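Long-range contacts in methyltransferase (PDB 5N5D), which probably transfers a methyl group from S-adenosylmethionine to a hydroxyl oxygen of a precursor in the biosynthesis of the antibiotic tomaymycin: residues R63-I68 and F137-V142; N170-G175 and G215-T220; I68-G73 and L89-W94. All blocks are in the same frame, centred on the assembly; numbering follows the deposited sequence.

In the fold
All three contacts reach one Rossmann-like sheet. Contacts 1 and 3 lie in the core, their centres about 11 Å apart. They share Ile68, the last residue of strand 64-68: contact 1 pairs that strand with strand 139-142, and contact 3 joins its end and the following loop to strand 88-93. Contact 2, centred about 21 Å from contact 1 and about 20 Å from contact 3, is only partly buried and abuts the second subunit. The chemistry follows place: contact 1 is regular backbone pairing with mostly apolar side chains and an aspartate gripping its start, contact 3 turns polar groups toward S-adenosylmethionine, and contact 2 combines a backbone bond, valine packing on a tyrosine ring and bridging waters.

Contact 1 of 3, residues R63-I68 and F137-V142; sequences RRILEI and FDMVFV
Asp138 OD2 takes two backbone N-H groups at once: Arg63 N at 2.8 Å and Arg64 N at 3.2 Å. Both meet the oxygen on its anti side but from opposite faces of the carboxylate plane, so the pair clasps it. The Asp138 side chain reaches them with CG beside its own backbone N (chi1 -58°). In return Asp138 N donates to Arg64 O at 2.8 Å, which ties the start of the two segments together in both directions. Arg63 itself runs out extended to a salt bridge of its NE with Asp86.

Beyond this clasp the backbones run parallel, their axes 11° apart, and bonds alternate in direction: Leu66 N to Met139 O, Phe141 N to Leu66 O (2.8 Å) and Ile68 N to Phe141 O. This is the pairing of strands 64-68 and 139-142 in the middle of the Rossmann-like sheet. Side chains alternate too, with Leu66 and Val140 side by side on one face, Glu67 and Phe141 on the other.

Leu66 CB sits over the centre of the Phe137 ring, 3.5 Å from its centroid and 5° off the normal, a CH-pi contact, while Leu66 CD2 reaches Val140 CG1 at 4.0 Å. With an alanine in place of Phe137, lacking the ring, a gap would probably open against Leu66 CB, leaving that carbon without its CH-pi partner.

On the other face, Glu67 OE2 lies in plane at the edge of the Phe141 ring, 3.7 Å from CD2; Ser75 and Ser76 bind this buried carboxylate, and both Glu67 and Phe141 touch S-adenosylmethionine.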
loop_
_atom_site.group_PDB
_atom_site.type_symbol
_atom_site.label_atom_id
_atom_site.label_comp_id
_atom_site.label_asym_id
_atom_site.label_seq_id
_atom_site.Cartn_x
_atom_site.Cartn_y
_atom_site.Cartn_z
ATOM N N ARG A 63 15.732 4.997 -7.187
ATOM C CA ARG A 63 16.476 5.874 -8.076
ATOM C C ARG A 63 16.156 5.627 -9.538
ATOM O O ARG A 63 16.247 6.552 -10.344
ATOM C CB ARG A 63 17.982 5.686 -7.846
ATOM C CG ARG A 63 18.884 6.540 -8.710
ATOM C CD ARG A 63 20.348 6.392 -8.278
ATOM N NE ARG A 63 21.262 7.083 -9.185
ATOM C CZ ARG A 63 21.886 6.518 -10.214
ATOM N NH1 ARG A 63 21.709 5.231 -10.492
ATOM N NH2 ARG A 63 22.697 7.245 -10.972
ATOM N N ARG A 64 15.785 4.402 -9.897
ATOM C CA ARG A 64 15.383 4.075 -11.256
ATOM C C ARG A 64 14.034 3.378 -11.196
ATOM O O ARG A 64 13.877 2.390 -10.474
ATOM C CB ARG A 64 16.403 3.174 -11.951
ATOM C CG ARG A 64 17.776 3.805 -12.150
ATOM C CD ARG A 64 18.600 2.989 -13.138
ATOM N NE ARG A 64 20.024 3.306 -13.082
ATOM C CZ ARG A 64 20.582 4.371 -13.648
ATOM N NH1 ARG A 64 19.838 5.245 -14.315
ATOM N NH2 ARG A 64 21.890 4.568 -13.541
ATOM N N ILE A 65 13.075 3.891 -11.952
ATOM C CA ILE A 65 11.720 3.357 -11.971
ATOM C C ILE A 65 11.342 3.026 -13.406
ATOM O O ILE A 65 11.624 3.803 -14.325
ATOM C CB ILE A 65 10.712 4.355 -11.366
ATOM C CG1 ILE A 65 11.108 4.701 -9.926
ATOM C CG2 ILE A 65 9.299 3.786 -11.428
ATOM C CD1 ILE A 65 10.248 5.779 -9.292
ATOM N N LEU A 66 10.692 1.878 -13.597
ATOM C CA LEU A 66 10.165 1.461 -14.890
ATOM C C LEU A 66 8.645 1.472 -14.828
ATOM O O LEU A 66 8.060 0.909 -13.900
ATOM C CB LEU A 66 10.669 0.065 -15.256
ATOM C CG LEU A 66 10.044 -0.603 -16.482
ATOM C CD1 LEU A 66 10.333 0.192 -17.759
ATOM C CD2 LEU A 66 10.538 -2.030 -16.607
ATOM N N GLU A 67 8.013 2.120 -15.805
ATOM C CA GLU A 67 6.562 2.161 -15.914
ATOM C C GLU A 67 6.141 1.603 -17.260
ATOM O O GLU A 67 6.647 2.034 -18.302
ATOM C CB GLU A 67 6.038 3.591 -15.755
ATOM C CG GLU A 67 4.546 3.750 -16.002
ATOM C CD GLU A 67 4.084 5.174 -15.772
ATOM O OE1 GLU A 67 4.522 6.069 -16.527
ATOM O OE2 GLU A 67 3.304 5.389 -14.823
ATOM N N ILE A 68 5.209 0.659 -17.238
ATOM C CA ILE A 68 4.662 0.055 -18.445
ATOM C C ILE A 68 3.232 0.565 -18.569
ATOM O O ILE A 68 2.343 0.124 -17.835
ATOM C CB ILE A 68 4.723 -1.475 -18.394
ATOM C CG1 ILE A 68 6.161 -1.925 -18.129
ATOM C CG2 ILE A 68 4.206 -2.066 -19.698
ATOM C CD1 ILE A 68 6.313 -3.393 -17.822
ATOM N N PHE A 137 16.307 -1.610 -12.266
ATOM C CA PHE A 137 15.276 -0.761 -11.697
ATOM C C PHE A 137 15.037 -1.126 -10.236
ATOM O O PHE A 137 15.146 -2.289 -9.839
ATOM C CB PHE A 137 13.981 -0.903 -12.493
ATOM C CG PHE A 137 14.079 -0.371 -13.891
ATOM C CD1 PHE A 137 14.016 0.994 -14.120
ATOM C CD2 PHE A 137 14.246 -1.222 -14.968
ATOM C CE1 PHE A 137 14.115 1.506 -15.392
ATOM C CE2 PHE A 137 14.345 -0.719 -16.255
ATOM C CZ PHE A 137 14.282 0.654 -16.468
ATOM N N ASP A 138 14.729 -0.106 -9.437
ATOM C CA ASP A 138 14.337 -0.269 -8.042
ATOM C C ASP A 138 12.839 -0.460 -7.871
ATOM O O ASP A 138 12.403 -0.950 -6.825
ATOM C CB ASP A 138 14.769 0.962 -7.234
ATOM C CG ASP A 138 16.254 1.216 -7.319
ATOM O OD1 ASP A 138 17.032 0.275 -7.065
ATOM O OD2 ASP A 138 16.654 2.347 -7.657
ATOM N N MET A 139 12.051 -0.069 -8.865
ATOM C CA MET A 139 10.604 -0.174 -8.797
ATOM C C MET A 139 10.074 -0.316 -10.211
ATOM O O MET A 139 10.595 0.306 -11.142
ATOM C CB MET A 139 9.984 1.049 -8.111
ATOM C CG MET A 139 8.470 1.030 -8.054
ATOM S SD MET A 139 7.865 2.339 -6.968
ATOM C CE MET A 139 6.097 2.164 -7.169
ATOM N N VAL A 140 9.045 -1.143 -10.364
ATOM C CA VAL A 140 8.363 -1.339 -11.637
ATOM C C VAL A 140 6.868 -1.179 -11.406
ATOM O O VAL A 140 6.310 -1.813 -10.506
ATOM C CB VAL A 140 8.651 -2.725 -12.241
ATOM C CG1 VAL A 140 8.006 -2.847 -13.603
ATOM C CG2 VAL A 140 10.143 -2.969 -12.324
ATOM N N PHE A 141 6.226 -0.343 -12.216
ATOM C CA PHE A 141 4.776 -0.192 -12.210
ATOM C C PHE A 141 4.235 -0.733 -13.526
ATOM O O PHE A 141 4.570 -0.216 -14.600
ATOM C CB PHE A 141 4.374 1.273 -12.013
ATOM C CG PHE A 141 2.880 1.505 -11.970
ATOM C CD1 PHE A 141 2.041 0.668 -11.245
ATOM C CD2 PHE A 141 2.319 2.574 -12.647
ATOM C CE1 PHE A 141 0.672 0.900 -11.205
ATOM C CE2 PHE A 141 0.957 2.811 -12.606
ATOM C CZ PHE A 141 0.134 1.966 -11.881
ATOM N N VAL A 142 3.410 -1.771 -13.438
ATOM C CA VAL A 142 2.833 -2.444 -14.594
ATOM C C VAL A 142 1.372 -2.030 -14.674
ATOM O O VAL A 142 0.566 -2.391 -13.808
ATOM C CB VAL A 142 2.973 -3.966 -14.492
ATOM C CG1 VAL A 142 2.455 -4.637 -15.764
ATOM C CG2 VAL A 142 4.421 -4.353 -14.194
#

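Contact 2 of 3, residues N170-G175 and G215-T220; sequences NVVLGG and GYDGFT
Val172 CG1 lies over one face of the Tyr216 ring, 3.5 Å from CZ, the two side chains roughly perpendicular. Extension of Val172 CG1 away from its own backbone N (chi1 164°) brings it there, while CG2 packs 3.5 Å from Gly218 N, so close to the backbone that little room remains for a CB at Gly218. Alongside, Val171 N donates to Gly218 O at 3.1 Å, from above the carbonyl plane, 48° out of it. Asp217 is modelled in two conformers; in the one described Asn170 ND2 sits so close to OD2 that their bond is doubtful, and Val172 N makes a weak bond to OD1.

These contacts lay the loop after strand 165-169 against strand 217-224, the antiparallel neighbour of that strand in the Rossmann-like sheet.

Further out, one water accepts from Leu173 N and donates weakly to Asn170 O, in this conformer also to Asp217 OD1; another accepts from Gly174 N and donates to Tyr216 O at 2.7 Å. Gln209 OE1 is hydrogen-bonded to the Tyr216 hydroxyl, restraining the far end of the ring, and Ser207 binds Thr220 OG1, which lies against both methyls of Val171. Trp10 of the second subunit meets the Tyr216 ring, and Phe17 of that subunit packs on Val171 and Val172.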
loop_
_atom_site.group_PDB
_atom_site.type_symbol
_atom_site.label_atom_id
_atom_site.label_comp_id
_atom_site.label_asym_id
_atom_site.label_seq_id
_atom_site.Cartn_x
_atom_site.Cartn_y
_atom_site.Cartn_z
ATOM N N ASN A 170 -4.839 -3.156 -11.459
ATOM C CA ASN A 170 -6.063 -3.651 -12.099
ATOM C C ASN A 170 -6.099 -5.179 -12.191
ATOM O O ASN A 170 -6.396 -5.755 -13.240
ATOM C CB ASN A 170 -6.234 -3.009 -13.477
ATOM C CG ASN A 170 -6.205 -1.484 -13.419
ATOM O OD1 ASN A 170 -5.464 -0.837 -14.162
ATOM N ND2 ASN A 170 -7.004 -0.907 -12.523
ATOM N N VAL A 171 -5.852 -5.842 -11.058
ATOM C CA VAL A 171 -5.731 -7.296 -11.021
ATOM C C VAL A 171 -7.029 -7.987 -10.593
ATOM O O VAL A 171 -7.032 -9.207 -10.420
ATOM C CB VAL A 171 -4.574 -7.740 -10.107
ATOM C CG1 VAL A 171 -3.244 -7.233 -10.630
ATOM C CG2 VAL A 171 -4.811 -7.301 -8.659
ATOM N N VAL A 172 -8.128 -7.256 -10.424
ATOM C CA VAL A 172 -9.347 -7.837 -9.867
ATOM C C VAL A 172 -10.349 -8.210 -10.955
ATOM O O VAL A 172 -11.023 -9.236 -10.852
ATOM C CB VAL A 172 -9.964 -6.870 -8.830
ATOM C CG1 VAL A 172 -11.415 -7.232 -8.514
ATOM C CG2 VAL A 172 -9.137 -6.899 -7.552
ATOM N N LEU A 173 -10.455 -7.397 -12.004
ATOM C CA LEU A 173 -11.291 -7.721 -13.161
ATOM C C LEU A 173 -12.722 -8.061 -12.743
ATOM O O LEU A 173 -13.324 -9.028 -13.223
ATOM C CB LEU A 173 -10.672 -8.860 -13.972
ATOM C CG LEU A 173 -9.351 -8.506 -14.657
ATOM C CD1 LEU A 173 -8.325 -9.578 -14.407
ATOM C CD2 LEU A 173 -9.571 -8.328 -16.147
ATOM N N GLY A 174 -13.281 -7.249 -11.847
ATOM C CA GLY A 174 -14.641 -7.441 -11.401
ATOM C C GLY A 174 -14.886 -8.722 -10.641
ATOM O O GLY A 174 -16.043 -9.100 -10.442
ATOM N N GLY A 175 -13.829 -9.404 -10.213
ATOM C CA GLY A 175 -13.954 -10.698 -9.582
ATOM C C GLY A 175 -13.764 -11.868 -10.518
ATOM O O GLY A 175 -13.751 -13.014 -10.054
ATOM N N GLY A 215 -13.935 2.920 -8.870
ATOM C CA GLY A 215 -14.770 1.754 -8.693
ATOM C C GLY A 215 -14.007 0.641 -7.998
ATOM O O GLY A 215 -12.955 0.848 -7.392
ATOM N N TYR A 216 -14.557 -0.566 -8.108
ATOM C CA TYR A 216 -13.991 -1.750 -7.471
ATOM C C TYR A 216 -12.883 -2.337 -8.337
ATOM O O TYR A 216 -13.113 -2.670 -9.507
ATOM C CB TYR A 216 -15.105 -2.771 -7.244
ATOM C CG TYR A 216 -14.677 -4.170 -6.863
ATOM C CD1 TYR A 216 -13.884 -4.405 -5.749
ATOM C CD2 TYR A 216 -15.124 -5.266 -7.590
ATOM C CE1 TYR A 216 -13.519 -5.695 -5.390
ATOM C CE2 TYR A 216 -14.768 -6.551 -7.236
ATOM C CZ TYR A 216 -13.968 -6.759 -6.138
ATOM O OH TYR A 216 -13.616 -8.046 -5.783
ATOM N N ASP A 217 -11.687 -2.458 -7.762
ATOM C CA ASP A 217 -10.563 -3.084 -8.450
ATOM C C ASP A 217 -9.522 -3.474 -7.396
ATOM O O ASP A 217 -9.869 -3.702 -6.235
ATOM C CB ASP A 217 -10.030 -2.113 -9.525
ATOM C CG ASP A 217 -9.303 -2.821 -10.645
ATOM O OD1 ASP A 217 -9.072 -4.044 -10.538
ATOM O OD2 ASP A 217 -8.964 -2.143 -11.638
ATOM N N GLY A 218 -8.259 -3.552 -7.803
ATOM C CA GLY A 218 -7.216 -3.911 -6.852
ATOM C C GLY A 218 -5.852 -3.910 -7.504
ATOM O O GLY A 218 -5.718 -3.784 -8.725
ATOM N N PHE A 219 -4.830 -4.067 -6.661
ATOM C CA PHE A 219 -3.454 -4.084 -7.123
ATOM C C PHE A 219 -2.684 -5.180 -6.409
ATOM O O PHE A 219 -3.084 -5.661 -5.345
ATOM C CB PHE A 219 -2.773 -2.733 -6.887
ATOM C CG PHE A 219 -2.585 -2.386 -5.428
ATOM C CD1 PHE A 219 -3.595 -1.780 -4.702
ATOM C CD2 PHE A 219 -1.380 -2.641 -4.794
ATOM C CE1 PHE A 219 -3.412 -1.440 -3.363
ATOM C CE2 PHE A 219 -1.189 -2.314 -3.459
ATOM C CZ PHE A 219 -2.205 -1.708 -2.743
ATOM N N THR A 220 -1.567 -5.568 -7.020
ATOM C CA THR A 220 -0.612 -6.491 -6.428
ATOM C C THR A 220 0.676 -5.745 -6.135
ATOM O O THR A 220 1.164 -4.983 -6.974
ATOM C CB THR A 220 -0.322 -7.666 -7.362
ATOM O OG1 THR A 220 -1.542 -8.337 -7.659
ATOM C CG2 THR A 220 0.663 -8.650 -6.722
HETATM O O HOH W 1 -9.253 -5.149 -13.297
HETATM O O HOH W 2 -12.378 -4.631 -11.246
#

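Contact 3 of 3, residues I68-G73 and L89-W94; sequences IGTFGG and LVTIEW. With SAM (S-adenosylmethionine), chain H.
Backbone bonds join the segments at Ile92 O, which accepts from Gly69 N at 2.8 Å, within the carbonyl plane, and from Thr70 N at 3.1 Å, 42° out of that plane. The doubly gripped oxygen holds the chain as it leaves the parallel Ile68-Ile92 bridge. A type II' turn from Thr70 to Gly73 follows, closed by a bond from Gly73 N to Thr70 O, and Gly73 is the N-cap of helix 74-80. The glycine-rich loop 69-73, with this turn, corresponds to the S-adenosylmethionine-binding loop of class I methyltransferases.

Between side chains, the Thr70 and Thr91 hydroxyls stand 2.6 Å apart, OG1 to OG1. Thr91 OG1 also bonds Glu67, and Thr70 CB lies against Glu93 CB.

The ligand is held by both segments. Glu93, bent at chi2 (56°), sets its two oxygens one against each ribose hydroxyl: OE1 accepts from SAM O3' at 2.7 Å and OE2 from SAM O2' at 2.6 Å. Phe71 N also donates to Glu93 OE1, at 2.9 Å and from above the carboxylate plane. At the other end of the ligand, SAM N donates to Gly69 O at 2.8 Å.

The two bonds to the Glu93 carboxylate suit a ribose with both hydroxyls, as in many class I methyltransferases, while the Phe71 N-H probably steadies the negative charge of Glu93 and sets its orientation.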
loop_
_atom_site.group_PDB
_atom_site.type_symbol
_atom_site.label_atom_id
_atom_site.label_comp_id
_atom_site.label_asym_id
_atom_site.label_seq_id
_atom_site.Cartn_x
_atom_site.Cartn_y
_atom_site.Cartn_z
ATOM N N ILE A 68 5.209 0.659 -17.238
ATOM C CA ILE A 68 4.662 0.055 -18.445
ATOM C C ILE A 68 3.232 0.565 -18.569
ATOM O O ILE A 68 2.343 0.124 -17.835
ATOM C CB ILE A 68 4.723 -1.475 -18.394
ATOM C CG1 ILE A 68 6.161 -1.925 -18.129
ATOM C CG2 ILE A 68 4.206 -2.066 -19.698
ATOM C CD1 ILE A 68 6.313 -3.393 -17.822
ATOM N N GLY A 69 3.019 1.523 -19.473
ATOM C CA GLY A 69 1.710 2.123 -19.667
ATOM C C GLY A 69 1.618 3.577 -19.239
ATOM O O GLY A 69 0.988 3.881 -18.226
ATOM N N THR A 70 2.218 4.476 -20.027
ATOM C CA THR A 70 2.252 5.899 -19.684
ATOM C C THR A 70 0.865 6.527 -19.706
ATOM O O THR A 70 0.548 7.374 -18.858
ATOM C CB THR A 70 3.139 6.661 -20.667
ATOM O OG1 THR A 70 4.334 5.924 -20.934
ATOM C CG2 THR A 70 3.487 8.036 -20.109
ATOM N N PHE A 71 0.044 6.156 -20.692
ATOM C CA PHE A 71 -1.163 6.889 -21.047
ATOM C C PHE A 71 -0.852 8.382 -21.088
ATOM O O PHE A 71 0.016 8.802 -21.861
ATOM C CB PHE A 71 -2.318 6.560 -20.088
ATOM C CG PHE A 71 -3.666 7.062 -20.556
ATOM C CD1 PHE A 71 -4.086 6.858 -21.864
ATOM C CD2 PHE A 71 -4.516 7.728 -19.683
ATOM C CE1 PHE A 71 -5.323 7.318 -22.295
ATOM C CE2 PHE A 71 -5.752 8.190 -20.105
ATOM C CZ PHE A 71 -6.156 7.985 -21.410
ATOM N N GLY A 72 -1.554 9.193 -20.292
ATOM C CA GLY A 72 -1.410 10.631 -20.323
ATOM C C GLY A 72 -0.395 11.201 -19.362
ATOM O O GLY A 72 -0.271 12.426 -19.261
ATOM N N GLY A 73 0.342 10.357 -18.651
ATOM C CA GLY A 73 1.394 10.821 -17.775
ATOM C C GLY A 73 0.994 11.085 -16.342
ATOM O O GLY A 73 1.824 11.588 -15.573
ATOM N N LEU A 89 12.947 7.851 -14.560
ATOM C CA LEU A 89 11.742 7.091 -14.855
ATOM C C LEU A 89 11.780 6.718 -16.330
ATOM O O LEU A 89 11.862 7.596 -17.197
ATOM C CB LEU A 89 10.485 7.904 -14.540
ATOM C CG LEU A 89 9.171 7.264 -15.001
ATOM C CD1 LEU A 89 8.896 5.986 -14.230
ATOM C CD2 LEU A 89 8.020 8.244 -14.857
ATOM N N VAL A 90 11.753 5.423 -16.610
ATOM C CA VAL A 90 11.633 4.923 -17.972
ATOM C C VAL A 90 10.191 4.484 -18.135
ATOM O O VAL A 90 9.714 3.634 -17.379
ATOM C CB VAL A 90 12.607 3.763 -18.228
ATOM C CG1 VAL A 90 12.471 3.248 -19.657
ATOM C CG2 VAL A 90 14.040 4.203 -17.959
ATOM N N THR A 91 9.477 5.071 -19.092
ATOM C CA THR A 91 8.067 4.751 -19.258
ATOM C C THR A 91 7.763 4.418 -20.712
ATOM O O THR A 91 8.356 4.983 -21.634
ATOM C CB THR A 91 7.175 5.900 -18.741
ATOM O OG1 THR A 91 5.804 5.494 -18.789
ATOM C CG2 THR A 91 7.397 7.187 -19.539
ATOM N N ILE A 92 6.841 3.471 -20.899
ATOM C CA ILE A 92 6.532 2.880 -22.197
ATOM C C ILE A 92 5.055 3.076 -22.508
ATOM O O ILE A 92 4.192 2.792 -21.670
ATOM C CB ILE A 92 6.855 1.373 -22.230
ATOM C CG1 ILE A 92 8.305 1.117 -21.824
ATOM C CG2 ILE A 92 6.559 0.810 -23.625
ATOM C CD1 ILE A 92 8.640 -0.358 -21.636
ATOM N N GLU A 93 4.767 3.477 -23.745
ATOM C CA GLU A 93 3.395 3.682 -24.203
ATOM C C GLU A 93 3.271 3.305 -25.673
ATOM O O GLU A 93 4.079 3.739 -26.497
ATOM C CB GLU A 93 2.973 5.141 -23.995
ATOM C CG GLU A 93 1.640 5.521 -24.635
ATOM C CD GLU A 93 0.511 4.634 -24.174
ATOM O OE1 GLU A 93 0.388 4.416 -22.947
ATOM O OE2 GLU A 93 -0.250 4.140 -25.034
ATOM N N TRP A 94 2.236 2.526 -25.999
ATOM C CA TRP A 94 2.023 2.047 -27.362
ATOM C C TRP A 94 1.478 3.127 -28.294
ATOM O O TRP A 94 1.833 3.145 -29.480
ATOM C CB TRP A 94 1.078 0.838 -27.316
ATOM C CG TRP A 94 0.406 0.481 -28.601
ATOM C CD1 TRP A 94 -0.923 0.607 -28.890
ATOM C CD2 TRP A 94 1.018 -0.078 -29.768
ATOM N NE1 TRP A 94 -1.175 0.165 -30.165
ATOM C CE2 TRP A 94 0.000 -0.261 -30.726
ATOM C CE3 TRP A 94 2.326 -0.439 -30.098
ATOM C CZ2 TRP A 94 0.252 -0.786 -31.992
ATOM C CZ3 TRP A 94 2.574 -0.960 -31.357
ATOM C CH2 TRP A 94 1.542 -1.130 -32.286
HETATM N N SAM H . -0.452 4.409 -15.904
HETATM C CA SAM H . -1.402 5.411 -16.426
HETATM C C SAM H . -1.906 6.331 -15.267
HETATM O O SAM H . -2.215 5.764 -14.194
HETATM O OXT SAM H . -1.970 7.559 -15.485
HETATM C CB SAM H . -2.605 4.722 -17.114
HETATM C CG SAM H . -2.157 3.637 -18.087
HETATM S SD SAM H . -3.623 3.043 -18.964
HETATM C CE SAM H . -4.384 2.073 -17.717
HETATM C "C5'" SAM H . -2.957 1.696 -20.001
HETATM C "C4'" SAM H . -2.046 2.199 -21.104
HETATM O "O4'" SAM H . -1.279 1.111 -21.666
HETATM C "C3'" SAM H . -2.771 2.879 -22.272
HETATM O "O3'" SAM H . -2.253 4.193 -22.450
HETATM C "C2'" SAM H . -2.503 1.942 -23.461
HETATM O "O2'" SAM H . -2.371 2.635 -24.696
HETATM C "C1'" SAM H . -1.172 1.323 -23.054
HETATM N N9 SAM H . -0.870 0.046 -23.690
HETATM C C8 SAM H . -1.739 -0.976 -23.960
HETATM N N7 SAM H . -1.171 -2.037 -24.483
HETATM C C5 SAM H . 0.169 -1.686 -24.560
HETATM C C6 SAM H . 1.308 -2.385 -25.002
HETATM N N6 SAM H . 1.273 -3.635 -25.478
HETATM N N1 SAM H . 2.501 -1.753 -24.929
HETATM C C2 SAM H . 2.540 -0.506 -24.450
HETATM N N3 SAM H . 1.532 0.253 -24.006
HETATM C C4 SAM H . 0.367 -0.402 -24.083
#